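Local coordinates for protein CpuTA1 (Curtobacterium pusillum, PDB 5K3W) that binds pyridoxal-5'-phosphate and belongs to the class IV aminotransferase family, whose members share the two-domain fold of fold-type IV PLP proteins, at residues T10-P15 / L118-G123; A193-F198 / L266-S271. One frame throughout, in Å; residues are numbered along the deposited sequence.

Contact 1 (T10-P15 / L118-G123); sequences TAPTRP and LILTRG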
# COMPACT_ATOMS: atom_id res chain seq x y z
N THR A 10 16.24 -4.02 -16.00
CA THR A 10 17.41 -4.34 -15.18
C THR A 10 18.22 -3.12 -14.79
O THR A 10 19.17 -3.25 -14.01
CB THR A 10 18.31 -5.33 -15.91
OG1 THR A 10 18.76 -4.73 -17.14
CG2 THR A 10 17.56 -6.61 -16.22
N ALA A 11 17.91 -1.94 -15.33
CA ALA A 11 18.59 -0.70 -14.94
C ALA A 11 17.53 0.36 -14.68
O ALA A 11 17.45 1.37 -15.38
CB ALA A 11 19.58 -0.25 -16.02
N PRO A 12 16.67 0.14 -13.69
CA PRO A 12 15.52 1.04 -13.53
C PRO A 12 15.89 2.43 -13.03
O PRO A 12 15.14 3.38 -13.30
CB PRO A 12 14.63 0.30 -12.52
CG PRO A 12 15.56 -0.65 -11.79
CD PRO A 12 16.65 -1.00 -12.76
N THR A 13 17.00 2.59 -12.31
CA THR A 13 17.28 3.82 -11.58
C THR A 13 18.73 4.25 -11.77
O THR A 13 19.62 3.43 -11.97
CB THR A 13 16.96 3.66 -10.07
OG1 THR A 13 17.64 2.52 -9.55
CG2 THR A 13 15.47 3.49 -9.86
N ARG A 14 18.95 5.57 -11.72
CA ARG A 14 20.26 6.21 -11.73
C ARG A 14 20.93 6.07 -10.37
O ARG A 14 20.26 6.11 -9.34
CB ARG A 14 20.14 7.69 -12.08
CG ARG A 14 19.69 7.94 -13.49
CD ARG A 14 19.38 9.40 -13.73
NE ARG A 14 18.51 9.53 -14.89
CZ ARG A 14 17.71 10.57 -15.11
NH1 ARG A 14 17.68 11.57 -14.25
NH2 ARG A 14 16.93 10.60 -16.20
N PRO A 15 22.26 5.91 -10.35
CA PRO A 15 23.00 5.78 -9.08
C PRO A 15 23.32 7.14 -8.47
O PRO A 15 23.03 7.35 -7.29
CB PRO A 15 24.27 5.04 -9.50
CG PRO A 15 24.49 5.50 -10.92
CD PRO A 15 23.12 5.73 -11.53
N LEU A 118 3.94 0.49 -15.65
CA LEU A 118 5.32 0.59 -15.17
C LEU A 118 5.33 0.36 -13.67
O LEU A 118 4.55 0.99 -12.94
CB LEU A 118 5.93 1.96 -15.50
CG LEU A 118 6.17 2.42 -16.95
CD1 LEU A 118 4.92 2.31 -17.83
CD2 LEU A 118 6.72 3.86 -16.97
N ILE A 119 6.20 -0.53 -13.21
CA ILE A 119 6.25 -0.87 -11.80
C ILE A 119 7.69 -0.78 -11.32
O ILE A 119 8.57 -1.47 -11.84
CB ILE A 119 5.66 -2.26 -11.52
CG1 ILE A 119 4.15 -2.22 -11.80
CG2 ILE A 119 5.95 -2.69 -10.09
CD1 ILE A 119 3.50 -3.55 -11.70
N LEU A 120 7.93 0.07 -10.32
CA LEU A 120 9.25 0.30 -9.76
C LEU A 120 9.18 0.13 -8.25
O LEU A 120 8.45 0.86 -7.58
CB LEU A 120 9.77 1.69 -10.13
CG LEU A 120 11.08 2.18 -9.48
CD1 LEU A 120 12.19 1.21 -9.73
CD2 LEU A 120 11.44 3.55 -10.03
N THR A 121 9.96 -0.81 -7.71
CA THR A 121 9.95 -1.08 -6.27
C THR A 121 11.34 -0.89 -5.68
O THR A 121 12.35 -0.77 -6.39
CB THR A 121 9.47 -2.51 -5.96
OG1 THR A 121 10.55 -3.41 -6.17
CG2 THR A 121 8.30 -2.91 -6.86
N ARG A 122 11.39 -0.88 -4.34
CA ARG A 122 12.65 -0.76 -3.62
C ARG A 122 13.50 -2.03 -3.73
O ARG A 122 14.66 -2.01 -3.30
CB ARG A 122 12.39 -0.41 -2.14
CG ARG A 122 13.56 0.32 -1.42
CD ARG A 122 13.13 0.94 -0.07
NE ARG A 122 11.87 1.70 -0.16
CZ ARG A 122 11.77 3.00 -0.43
NH1 ARG A 122 12.86 3.73 -0.64
NH2 ARG A 122 10.58 3.58 -0.50
N GLY A 123 12.96 -3.10 -4.30
CA GLY A 123 13.73 -4.30 -4.59
C GLY A 123 13.57 -5.39 -3.54
O GLY A 123 12.86 -5.26 -2.53

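Contact 2 (A193-F198 / L266-S271); sequences ADDVIF and LWLVSS. With PLP (pyridoxal-5'-phosphate), chain C.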
# COMPACT_ATOMS: atom_id res chain seq x y z
N ALA A 193 -22.74 1.81 -6.45
CA ALA A 193 -22.05 2.84 -7.21
C ALA A 193 -20.83 2.25 -7.90
O ALA A 193 -20.36 1.16 -7.56
CB ALA A 193 -21.61 4.00 -6.31
N ASP A 194 -20.34 2.97 -8.90
CA ASP A 194 -19.22 2.52 -9.71
C ASP A 194 -17.89 3.04 -9.21
O ASP A 194 -16.86 2.38 -9.41
CB ASP A 194 -19.42 2.96 -11.17
CG ASP A 194 -20.67 2.36 -11.79
OD1 ASP A 194 -20.66 1.14 -12.11
OD2 ASP A 194 -21.67 3.12 -11.97
N ASP A 195 -17.86 4.21 -8.57
CA ASP A 195 -16.59 4.84 -8.22
C ASP A 195 -16.80 5.78 -7.04
O ASP A 195 -17.89 5.88 -6.48
CB ASP A 195 -16.00 5.57 -9.43
CG ASP A 195 -14.50 5.41 -9.52
OD1 ASP A 195 -13.86 5.41 -8.44
OD2 ASP A 195 -13.97 5.26 -10.65
N VAL A 196 -15.73 6.50 -6.70
CA VAL A 196 -15.59 7.24 -5.45
C VAL A 196 -14.93 8.57 -5.74
O VAL A 196 -13.97 8.66 -6.52
CB VAL A 196 -14.75 6.45 -4.42
CG1 VAL A 196 -14.41 7.33 -3.20
CG2 VAL A 196 -15.45 5.17 -4.01
N ILE A 197 -15.41 9.62 -5.08
CA ILE A 197 -14.63 10.84 -4.94
C ILE A 197 -14.27 10.95 -3.47
O ILE A 197 -15.15 10.92 -2.60
CB ILE A 197 -15.40 12.08 -5.42
CG1 ILE A 197 -15.44 12.10 -6.95
CG2 ILE A 197 -14.72 13.33 -4.87
CD1 ILE A 197 -16.61 12.85 -7.51
N PHE A 198 -12.97 11.05 -3.19
CA PHE A 198 -12.48 11.27 -1.84
C PHE A 198 -12.69 12.71 -1.41
O PHE A 198 -12.48 13.65 -2.19
CB PHE A 198 -11.00 10.91 -1.72
CG PHE A 198 -10.74 9.44 -1.63
CD1 PHE A 198 -11.42 8.67 -0.70
CD2 PHE A 198 -9.84 8.82 -2.48
CE1 PHE A 198 -11.18 7.31 -0.61
CE2 PHE A 198 -9.59 7.45 -2.40
CZ PHE A 198 -10.26 6.70 -1.46
N LEU A 266 -20.15 16.65 -13.75
CA LEU A 266 -18.95 16.09 -13.15
C LEU A 266 -18.41 14.97 -14.02
O LEU A 266 -19.18 14.20 -14.61
CB LEU A 266 -19.20 15.53 -11.75
CG LEU A 266 -19.77 16.48 -10.71
CD1 LEU A 266 -20.17 15.69 -9.49
CD2 LEU A 266 -18.74 17.53 -10.34
N TRP A 267 -17.08 14.85 -14.06
CA TRP A 267 -16.40 13.71 -14.66
C TRP A 267 -15.30 13.21 -13.73
O TRP A 267 -14.67 13.99 -13.01
CB TRP A 267 -15.74 14.06 -16.02
CG TRP A 267 -16.67 14.56 -17.07
CD1 TRP A 267 -17.22 13.84 -18.10
CD2 TRP A 267 -17.15 15.90 -17.22
NE1 TRP A 267 -18.00 14.66 -18.88
CE2 TRP A 267 -17.98 15.93 -18.36
CE3 TRP A 267 -16.95 17.09 -16.50
CZ2 TRP A 267 -18.62 17.09 -18.79
CZ3 TRP A 267 -17.57 18.24 -16.94
CH2 TRP A 267 -18.41 18.24 -18.07
N LEU A 268 -15.08 11.90 -13.77
CA LEU A 268 -13.83 11.29 -13.32
C LEU A 268 -12.98 10.98 -14.55
O LEU A 268 -13.47 10.38 -15.51
CB LEU A 268 -14.10 9.99 -12.55
CG LEU A 268 -14.78 10.13 -11.20
CD1 LEU A 268 -14.67 8.82 -10.45
CD2 LEU A 268 -14.17 11.28 -10.41
N VAL A 269 -11.72 11.38 -14.53
CA VAL A 269 -10.84 11.18 -15.68
C VAL A 269 -9.57 10.45 -15.23
O VAL A 269 -9.07 10.66 -14.12
CB VAL A 269 -10.49 12.53 -16.36
CG1 VAL A 269 -11.76 13.24 -16.78
CG2 VAL A 269 -9.64 13.42 -15.44
N SER A 270 -9.07 9.58 -16.10
CA SER A 270 -7.86 8.81 -15.84
C SER A 270 -7.41 8.22 -17.17
O SER A 270 -8.15 8.23 -18.16
CB SER A 270 -8.11 7.71 -14.79
OG SER A 270 -9.03 6.75 -15.25
N SER A 271 -6.18 7.68 -17.18
CA SER A 271 -5.49 7.41 -18.45
C SER A 271 -6.22 6.38 -19.30
O SER A 271 -6.37 6.58 -20.51
CB SER A 271 -4.06 6.95 -18.21
OG SER A 271 -3.24 8.04 -17.82
N1 PLP C . -5.64 9.71 -8.88
C2 PLP C . -5.03 8.53 -8.60
C2A PLP C . -4.91 8.05 -7.16
C3 PLP C . -4.51 7.77 -9.63
O3 PLP C . -3.88 6.56 -9.30
C4 PLP C . -4.61 8.21 -10.93
C4A PLP C . -4.09 7.42 -12.10
C5 PLP C . -5.22 9.39 -11.21
C6 PLP C . -5.73 10.15 -10.17
C5A PLP C . -5.34 9.86 -12.66
O4P PLP C . -4.08 9.98 -13.30
P PLP C . -3.94 9.76 -14.88
O1P PLP C . -4.96 10.59 -15.62
O2P PLP C . -4.12 8.30 -15.24
O3P PLP C . -2.58 10.21 -15.32

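Contact 1 (T10-P15 / L118-G123)
The two methyl groups of L120 press into the bend made by P12 and T13, where a loop folds back over one face of an antiparallel beta-sheet. That loop joins strand 5-9 to strand 32-35, and L120 belongs to strand 114-121 of the same sheet. L120 CD1 lies 3.8 Å from CB on the rim of the P12 ring and 4.0 Å from T13 CG2. CD2 of L120 reaches the same threonine methyl, so T13 CG2 abuts both branches of the isopropyl fork, while the proline meets one branch alone. L120 extends with CG anti to its backbone N (chi1 172°), which carries the fork off the strand toward the loop. T13 offers CG2 to the leucine and keeps OG1 out of the contact. The junction is small and wholly apolar, with only 97 Å² buried in all, and P12 and L120 come no closer than 7.4 Å between their CA atoms.

Polar bonds from outside help position the loop: W93 NE1 of helix 90-108 is hydrogen-bonded to P12 O, while the W93 side chain also touches L120, and R14 NH1 forms a salt bridge with E87 OE1. T13 additionally leans on P86 and P130. At T121 an ST turn forms, in which T121 OG1 accepts a hydrogen bond from the backbone N of G123 at 3.1 Å, bent to 144° at the hydrogen, and is also hydrogen-bonded to D46 OD1.

Contact 2 (A193-F198 / L266-S271)
Strands 195-198 and 266-270 pass almost at right angles, their N-to-C directions 98° apart and their axes 9.4 Å apart at closest approach. They come from different sheets stacked face to face, an orthogonal beta-packing inside the larger, cofactor-binding part of the fold. The backbones approach most nearly at I197 and L268, whose CA atoms are 8.4 Å apart, and the gap is bridged mainly by side chains, with the V196 carbonyl oxygen also touching L268 CD1.

L268 fills it, its two methyls going to different residues. CD1 lies over the flat face of the D195 carboxylate, 3.5 Å from D195 CG. CD2 rests against the CG1 branch of I197, 3.8 Å from I197 CG1, with I197 CD1 slightly farther off. L268 CG stands anti to its carbonyl carbon (chi1 -68°), an arrangement that leaves the fork spanning the two neighbours.

The buried carboxylate under the methyl has partners for both oxygens. D195 OD1 accepts the backbone N-H of V196 at 2.8 Å, through its anti side and with a bent angle of 142°; D195 OD2 forms a salt bridge with R273 NH2, which probably stabilises its charge in this interior setting. V196 points away from the crossing, and its CG1 sits over one face of the F198 ring, toward the rim.

Strand 266-270 runs out at the cofactor. S271 grips PLP O2P twice, with its backbone N at 2.9 Å and with OG at 2.7 Å, so the strand's exit helps hold the phosphate.

Around the crossing, I278 of strand 274-278 and V213 of strand 212-217 both touch I197 and L268, while T234 and T235, beginning helix 234-245, contact S271 and also hydrogen-bond to PLP.

Contact 1 and contact 2 lie on opposite sides of the chain's centre, their own centres 30 Å apart, and follow one another along the sequence. They belong to different parts of the fold: contact 1 to the antiparallel sheet with helix 90-108, and contact 2 to the stacked sheets that carry the cofactor. The nearest atoms of the two contacts, about 10 Å apart, are found where the S271 end of contact 2 faces L118 of contact 1. Contact 2 reaches PLP directly through S271, whereas the loop-to-strand packing of contact 1 stays well away from it, its nearest atoms roughly 11 Å from the cofactor.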